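PDB 3A5V: alpha-galactosidase from Umbelopsis vinacea, which hydrolyses terminal, non-reducing alpha-linked galactose residues in alpha-galactosides, as a tetrameric glycoside hydrolase of family 27. Local coordinates for residues A[327-341]-A[372-386]. Sequence-based numbering, arbitrary orientation.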
loop_
_atom_site.group_PDB
_atom_site.type_symbol
_atom_site.label_atom_id
_atom_site.label_comp_id
_atom_site.label_asym_id
_atom_site.label_seq_id
_atom_site.Cartn_x
_atom_site.Cartn_y
_atom_site.Cartn_z
ATOM N N LEU A 327 4.414 -33.398 -5.086
ATOM C CA LEU A 327 3.878 -33.026 -6.398
ATOM C C LEU A 327 2.424 -32.646 -6.198
ATOM O O LEU A 327 1.637 -33.443 -5.691
ATOM C CB LEU A 327 3.973 -34.206 -7.384
ATOM C CG LEU A 327 5.370 -34.814 -7.540
ATOM C CD1 LEU A 327 5.252 -36.186 -8.214
ATOM C CD2 LEU A 327 6.260 -33.870 -8.326
ATOM N N LEU A 328 2.067 -31.431 -6.584
ATOM C CA LEU A 328 0.692 -30.970 -6.378
ATOM C C LEU A 328 0.086 -30.592 -7.721
ATOM O O LEU A 328 0.637 -29.767 -8.470
ATOM C CB LEU A 328 0.646 -29.784 -5.399
ATOM C CG LEU A 328 -0.707 -29.163 -5.014
ATOM C CD1 LEU A 328 -0.546 -28.466 -3.664
ATOM C CD2 LEU A 328 -1.164 -28.153 -6.057
ATOM N N ASN A 329 -1.069 -31.182 -7.985
ATOM C CA ASN A 329 -1.795 -31.003 -9.225
ATOM C C ASN A 329 -3.099 -30.252 -8.941
ATOM O O ASN A 329 -4.094 -30.856 -8.549
ATOM C CB ASN A 329 -2.086 -32.363 -9.872
ATOM C CG ASN A 329 -2.931 -32.237 -11.155
ATOM O OD1 ASN A 329 -3.061 -31.151 -11.718
ATOM N ND2 ASN A 329 -3.525 -33.342 -11.586
ATOM N N ALA A 330 -3.081 -28.937 -9.136
ATOM C CA ALA A 330 -4.276 -28.120 -8.917
ATOM C C ALA A 330 -5.248 -28.121 -10.100
ATOM O O ALA A 330 -6.284 -27.434 -10.046
ATOM C CB ALA A 330 -3.889 -26.676 -8.544
ATOM N N GLY A 331 -4.907 -28.869 -11.156
ATOM C CA GLY A 331 -5.755 -29.000 -12.341
ATOM C C GLY A 331 -6.941 -29.921 -12.119
ATOM O O GLY A 331 -6.944 -30.716 -11.176
ATOM N N ASP A 332 -7.943 -29.799 -12.993
ATOM C CA ASP A 332 -9.202 -30.549 -12.889
ATOM C C ASP A 332 -9.144 -32.000 -13.350
ATOM O O ASP A 332 -10.123 -32.720 -13.220
ATOM C CB ASP A 332 -10.316 -29.817 -13.658
ATOM C CG ASP A 332 -10.747 -28.537 -12.975
ATOM O OD1 ASP A 332 -10.529 -28.406 -11.746
ATOM O OD2 ASP A 332 -11.300 -27.656 -13.667
ATOM N N SER A 333 -8.004 -32.416 -13.899
ATOM C CA SER A 333 -7.799 -33.789 -14.361
ATOM C C SER A 333 -6.478 -34.333 -13.815
ATOM O O SER A 333 -5.524 -33.571 -13.650
ATOM C CB SER A 333 -7.732 -33.833 -15.890
ATOM O OG SER A 333 -9.026 -33.646 -16.462
ATOM N N ALA A 334 -6.430 -35.646 -13.584
ATOM C CA ALA A 334 -5.206 -36.346 -13.191
ATOM C C ALA A 334 -4.085 -36.068 -14.196
ATOM O O ALA A 334 -4.351 -35.875 -15.380
ATOM C CB ALA A 334 -5.463 -37.855 -13.084
ATOM N N ALA A 335 -2.847 -36.016 -13.725
ATOM C CA ALA A 335 -1.714 -35.751 -14.605
ATOM C C ALA A 335 -0.464 -36.467 -14.123
ATOM O O ALA A 335 -0.301 -36.709 -12.920
ATOM C CB ALA A 335 -1.446 -34.238 -14.702
ATOM N N LYS A 336 0.411 -36.808 -15.066
ATOM C CA LYS A 336 1.729 -37.313 -14.731
ATOM C C LYS A 336 2.646 -36.126 -14.456
ATOM O O LYS A 336 2.834 -35.262 -15.333
ATOM C CB LYS A 336 2.266 -38.222 -15.863
ATOM C CG LYS A 336 1.575 -39.585 -15.881
ATOM C CD LYS A 336 2.283 -40.599 -16.765
ATOM C CE LYS A 336 1.344 -41.763 -17.094
ATOM N NZ LYS A 336 1.132 -42.623 -15.914
ATOM N N MET A 337 3.199 -36.053 -13.249
ATOM C CA MET A 337 4.092 -34.946 -12.892
ATOM C C MET A 337 5.519 -35.438 -12.653
ATOM O O MET A 337 5.708 -36.543 -12.145
ATOM C CB MET A 337 3.581 -34.211 -11.634
ATOM C CG MET A 337 2.189 -33.573 -11.792
ATOM S SD MET A 337 1.708 -32.610 -10.322
ATOM C CE MET A 337 3.162 -31.538 -10.084
ATOM N N THR A 338 6.503 -34.598 -12.990
ATOM C CA THR A 338 7.936 -34.941 -12.887
ATOM C C THR A 338 8.701 -33.969 -11.999
ATOM O O THR A 338 8.601 -32.741 -12.183
ATOM C CB THR A 338 8.592 -34.946 -14.301
ATOM O OG1 THR A 338 7.936 -35.924 -15.100
ATOM C CG2 THR A 338 10.094 -35.266 -14.233
ATOM N N ALA A 339 9.450 -34.512 -11.037
ATOM C CA ALA A 339 10.386 -33.732 -10.224
ATOM C C ALA A 339 11.794 -34.198 -10.575
ATOM O O ALA A 339 12.052 -35.403 -10.594
ATOM C CB ALA A 339 10.125 -33.953 -8.739
ATOM N N THR A 340 12.681 -33.253 -10.866
ATOM C CA THR A 340 14.073 -33.580 -11.164
ATOM C C THR A 340 14.908 -33.365 -9.891
ATOM O O THR A 340 14.505 -32.621 -9.000
ATOM C CB THR A 340 14.642 -32.698 -12.285
ATOM O OG1 THR A 340 14.844 -31.370 -11.793
ATOM C CG2 THR A 340 13.670 -32.640 -13.493
ATOM N N TRP A 341 16.057 -34.027 -9.818
ATOM C CA TRP A 341 16.966 -33.884 -8.686
ATOM C C TRP A 341 17.466 -32.438 -8.611
ATOM O O TRP A 341 17.619 -31.890 -7.505
ATOM C CB TRP A 341 18.154 -34.856 -8.842
ATOM C CG TRP A 341 17.933 -36.343 -8.423
ATOM C CD1 TRP A 341 18.919 -37.226 -8.042
ATOM C CD2 TRP A 341 16.691 -37.089 -8.363
ATOM N NE1 TRP A 341 18.374 -38.462 -7.762
ATOM C CE2 TRP A 341 17.013 -38.402 -7.940
ATOM C CE3 TRP A 341 15.338 -36.773 -8.624
ATOM C CZ2 TRP A 341 16.033 -39.398 -7.765
ATOM C CZ3 TRP A 341 14.368 -37.749 -8.443
ATOM C CH2 TRP A 341 14.718 -39.058 -8.026
ATOM N N PHE A 372 15.441 -44.455 -7.442
ATOM C CA PHE A 372 15.354 -43.625 -8.641
ATOM C C PHE A 372 16.638 -42.798 -8.750
ATOM O O PHE A 372 17.280 -42.524 -7.731
ATOM C CB PHE A 372 14.163 -42.650 -8.517
ATOM C CG PHE A 372 12.818 -43.323 -8.491
ATOM C CD1 PHE A 372 12.333 -43.903 -7.317
ATOM C CD2 PHE A 372 12.038 -43.382 -9.648
ATOM C CE1 PHE A 372 11.085 -44.537 -7.291
ATOM C CE2 PHE A 372 10.785 -44.017 -9.633
ATOM C CZ PHE A 372 10.311 -44.593 -8.449
ATOM N N SER A 373 17.002 -42.408 -9.973
ATOM C CA SER A 373 18.020 -41.378 -10.206
ATOM C C SER A 373 17.447 -40.341 -11.158
ATOM O O SER A 373 16.505 -40.642 -11.899
ATOM C CB SER A 373 19.332 -41.965 -10.743
ATOM O OG SER A 373 19.144 -42.527 -12.014
ATOM N N ASN A 374 18.017 -39.133 -11.110
ATOM C CA ASN A 374 17.753 -38.043 -12.063
ATOM C C ASN A 374 16.407 -37.324 -11.922
ATOM O O ASN A 374 16.369 -36.094 -11.862
ATOM C CB ASN A 374 17.923 -38.527 -13.514
ATOM C CG ASN A 374 19.380 -38.779 -13.880
ATOM O OD1 ASN A 374 19.831 -39.913 -13.845
ATOM N ND2 ASN A 374 20.118 -37.720 -14.216
ATOM N N HIS A 375 15.318 -38.097 -11.899
ATOM C CA HIS A 375 13.961 -37.534 -11.861
ATOM C C HIS A 375 12.999 -38.639 -11.446
ATOM O O HIS A 375 13.330 -39.829 -11.531
ATOM C CB HIS A 375 13.538 -37.011 -13.245
ATOM C CG HIS A 375 13.486 -38.084 -14.291
ATOM N ND1 HIS A 375 14.442 -38.208 -15.273
ATOM C CD2 HIS A 375 12.615 -39.105 -14.484
ATOM C CE1 HIS A 375 14.161 -39.252 -16.033
ATOM N NE2 HIS A 375 13.061 -39.817 -15.569
ATOM N N ILE A 376 11.805 -38.242 -11.022
ATOM C CA ILE A 376 10.737 -39.202 -10.781
ATOM C C ILE A 376 9.445 -38.686 -11.435
ATOM O O ILE A 376 9.117 -37.504 -11.322
ATOM C CB ILE A 376 10.533 -39.441 -9.253
ATOM C CG1 ILE A 376 9.493 -40.559 -9.008
ATOM C CG2 ILE A 376 10.193 -38.112 -8.531
ATOM C CD1 ILE A 376 9.443 -41.070 -7.557
ATOM N N THR A 377 8.721 -39.572 -12.117
ATOM C CA THR A 377 7.455 -39.206 -12.747
ATOM C C THR A 377 6.335 -40.044 -12.135
ATOM O O THR A 377 6.423 -41.278 -12.104
ATOM C CB THR A 377 7.510 -39.401 -14.306
ATOM O OG1 THR A 377 8.531 -38.554 -14.863
ATOM C CG2 THR A 377 6.160 -39.041 -14.968
ATOM N N LEU A 378 5.286 -39.386 -11.653
ATOM C CA LEU A 378 4.176 -40.088 -10.984
ATOM C C LEU A 378 2.819 -39.547 -11.400
ATOM O O LEU A 378 2.690 -38.361 -11.731
ATOM C CB LEU A 378 4.293 -39.953 -9.458
ATOM C CG LEU A 378 5.491 -40.577 -8.743
ATOM C CD1 LEU A 378 5.427 -40.215 -7.273
ATOM C CD2 LEU A 378 5.516 -42.097 -8.917
ATOM N N ASP A 379 1.811 -40.418 -11.335
ATOM C CA ASP A 379 0.404 -40.018 -11.484
ATOM C C ASP A 379 -0.053 -39.213 -10.268
ATOM O O ASP A 379 0.097 -39.658 -9.133
ATOM C CB ASP A 379 -0.486 -41.253 -11.585
ATOM C CG ASP A 379 -0.294 -42.007 -12.883
ATOM O OD1 ASP A 379 -0.384 -41.384 -13.951
ATOM O OD2 ASP A 379 -0.084 -43.233 -12.824
ATOM N N VAL A 380 -0.631 -38.043 -10.518
ATOM C CA VAL A 380 -1.160 -37.199 -9.450
ATOM C C VAL A 380 -2.626 -36.878 -9.767
ATOM O O VAL A 380 -2.932 -36.373 -10.846
ATOM C CB VAL A 380 -0.329 -35.892 -9.290
ATOM C CG1 VAL A 380 -0.737 -35.156 -8.012
ATOM C CG2 VAL A 380 1.195 -36.209 -9.306
ATOM N N PRO A 381 -3.549 -37.213 -8.847
ATOM C CA PRO A 381 -4.979 -36.982 -9.085
ATOM C C PRO A 381 -5.319 -35.496 -9.260
ATOM O O PRO A 381 -4.555 -34.618 -8.826
ATOM C CB PRO A 381 -5.636 -37.523 -7.804
ATOM C CG PRO A 381 -4.642 -38.490 -7.246
ATOM C CD PRO A 381 -3.308 -37.859 -7.538
ATOM N N ALA A 382 -6.460 -35.224 -9.892
ATOM C CA ALA A 382 -7.042 -33.867 -9.920
ATOM C C ALA A 382 -7.161 -33.305 -8.497
ATOM O O ALA A 382 -7.595 -34.026 -7.581
ATOM C CB ALA A 382 -8.427 -33.918 -10.567
ATOM N N HIS A 383 -6.747 -32.042 -8.317
ATOM C CA HIS A 383 -6.711 -31.369 -7.009
ATOM C C HIS A 383 -5.944 -32.195 -5.978
ATOM O O HIS A 383 -6.284 -32.185 -4.786
ATOM C CB HIS A 383 -8.138 -31.092 -6.499
ATOM C CG HIS A 383 -8.963 -30.251 -7.427
ATOM N ND1 HIS A 383 -10.291 -29.956 -7.183
ATOM C CD2 HIS A 383 -8.645 -29.625 -8.589
ATOM C CE1 HIS A 383 -10.755 -29.187 -8.155
ATOM N NE2 HIS A 383 -9.778 -28.974 -9.024
ATOM N N GLY A 384 -4.921 -32.906 -6.454
ATOM C CA GLY A 384 -4.291 -33.987 -5.705
ATOM C C GLY A 384 -2.818 -33.772 -5.445
ATOM O O GLY A 384 -2.197 -32.848 -6.013
ATOM N N VAL A 385 -2.276 -34.611 -4.558
ATOM C CA VAL A 385 -0.848 -34.617 -4.211
ATOM C C VAL A 385 -0.269 -36.022 -4.271
ATOM O O VAL A 385 -0.999 -37.004 -4.126
ATOM C CB VAL A 385 -0.561 -34.037 -2.770
ATOM C CG1 VAL A 385 -0.743 -32.488 -2.736
ATOM C CG2 VAL A 385 -1.412 -34.765 -1.680
ATOM N N ARG A 386 1.040 -36.103 -4.501
ATOM C CA ARG A 386 1.817 -37.268 -4.079
ATOM C C ARG A 386 2.847 -36.739 -3.083
ATOM O O ARG A 386 3.537 -35.755 -3.367
ATOM C CB ARG A 386 2.502 -37.991 -5.256
ATOM C CG ARG A 386 1.520 -38.608 -6.284
ATOM C CD ARG A 386 0.682 -39.763 -5.695
ATOM N NE ARG A 386 1.490 -40.946 -5.375
ATOM C CZ ARG A 386 1.873 -41.866 -6.266
ATOM N NH1 ARG A 386 1.528 -41.749 -7.552
ATOM N NH2 ARG A 386 2.604 -42.905 -5.868
#
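Val380 is wedged between Leu327, Asn329 and Met337, where the two antiparallel sheets of the C-terminal beta sandwich meet. Strand 327-329 pairs with 384-386 in one sheet, Leu327 and Arg386 forming a hydrogen-bonded pair, and 335-340 with 375-380 in the other, their directions 153° apart, so each segment crosses from layer to layer through a loop. The two methyls of Val380 take different partners: CG1, anti to the backbone N (chi1 -170°), rests on Asn329 CB at 3.6 Å, while CG2 meets Leu327 CB and the CG and SD of Met337, whose chain passes obliquely.

Asn329 ties the crossing loops together. Its ND2 donates to Ser333 O and, at 3.2 Å, to Val380 O, both lying near the amide plane, although the approach to Val380 O comes from above that carbonyl's plane. OD1 accepts from Gly331 N, an Asx turn, so both ends of the amide are engaged and its rotation is fixed. Opposite Asn329, His383 and Gly384 form a G1 beta bulge. His383 NE2 donates a hydrogen bond to Asp332 OD1 (2.9 Å), with ring and carboxylate planes 62° apart; ND1 is hydrogen-bonded to Glu253 OE2 in barrel helix 251-263, linking sandwich to barrel.

On the outward side of strands 335-340 and 375-380, Lys336 and Asp379 run side by side, and NZ reaches OD1 on its syn side in a 2.8 Å salt bridge. At the far end, the Trp341 indole lays one face over the backbone of 373-375, with Asn374 N 3.3 Å above the ring plane, and its NE1 hydrogen-bonds to Arg356 O. A serine here would probably uncover this backbone turn and leave Arg356 O without its indole donor. The benzene rim of the indole continues past the turn, its CH2 packing against Phe372 CB at 3.7 Å.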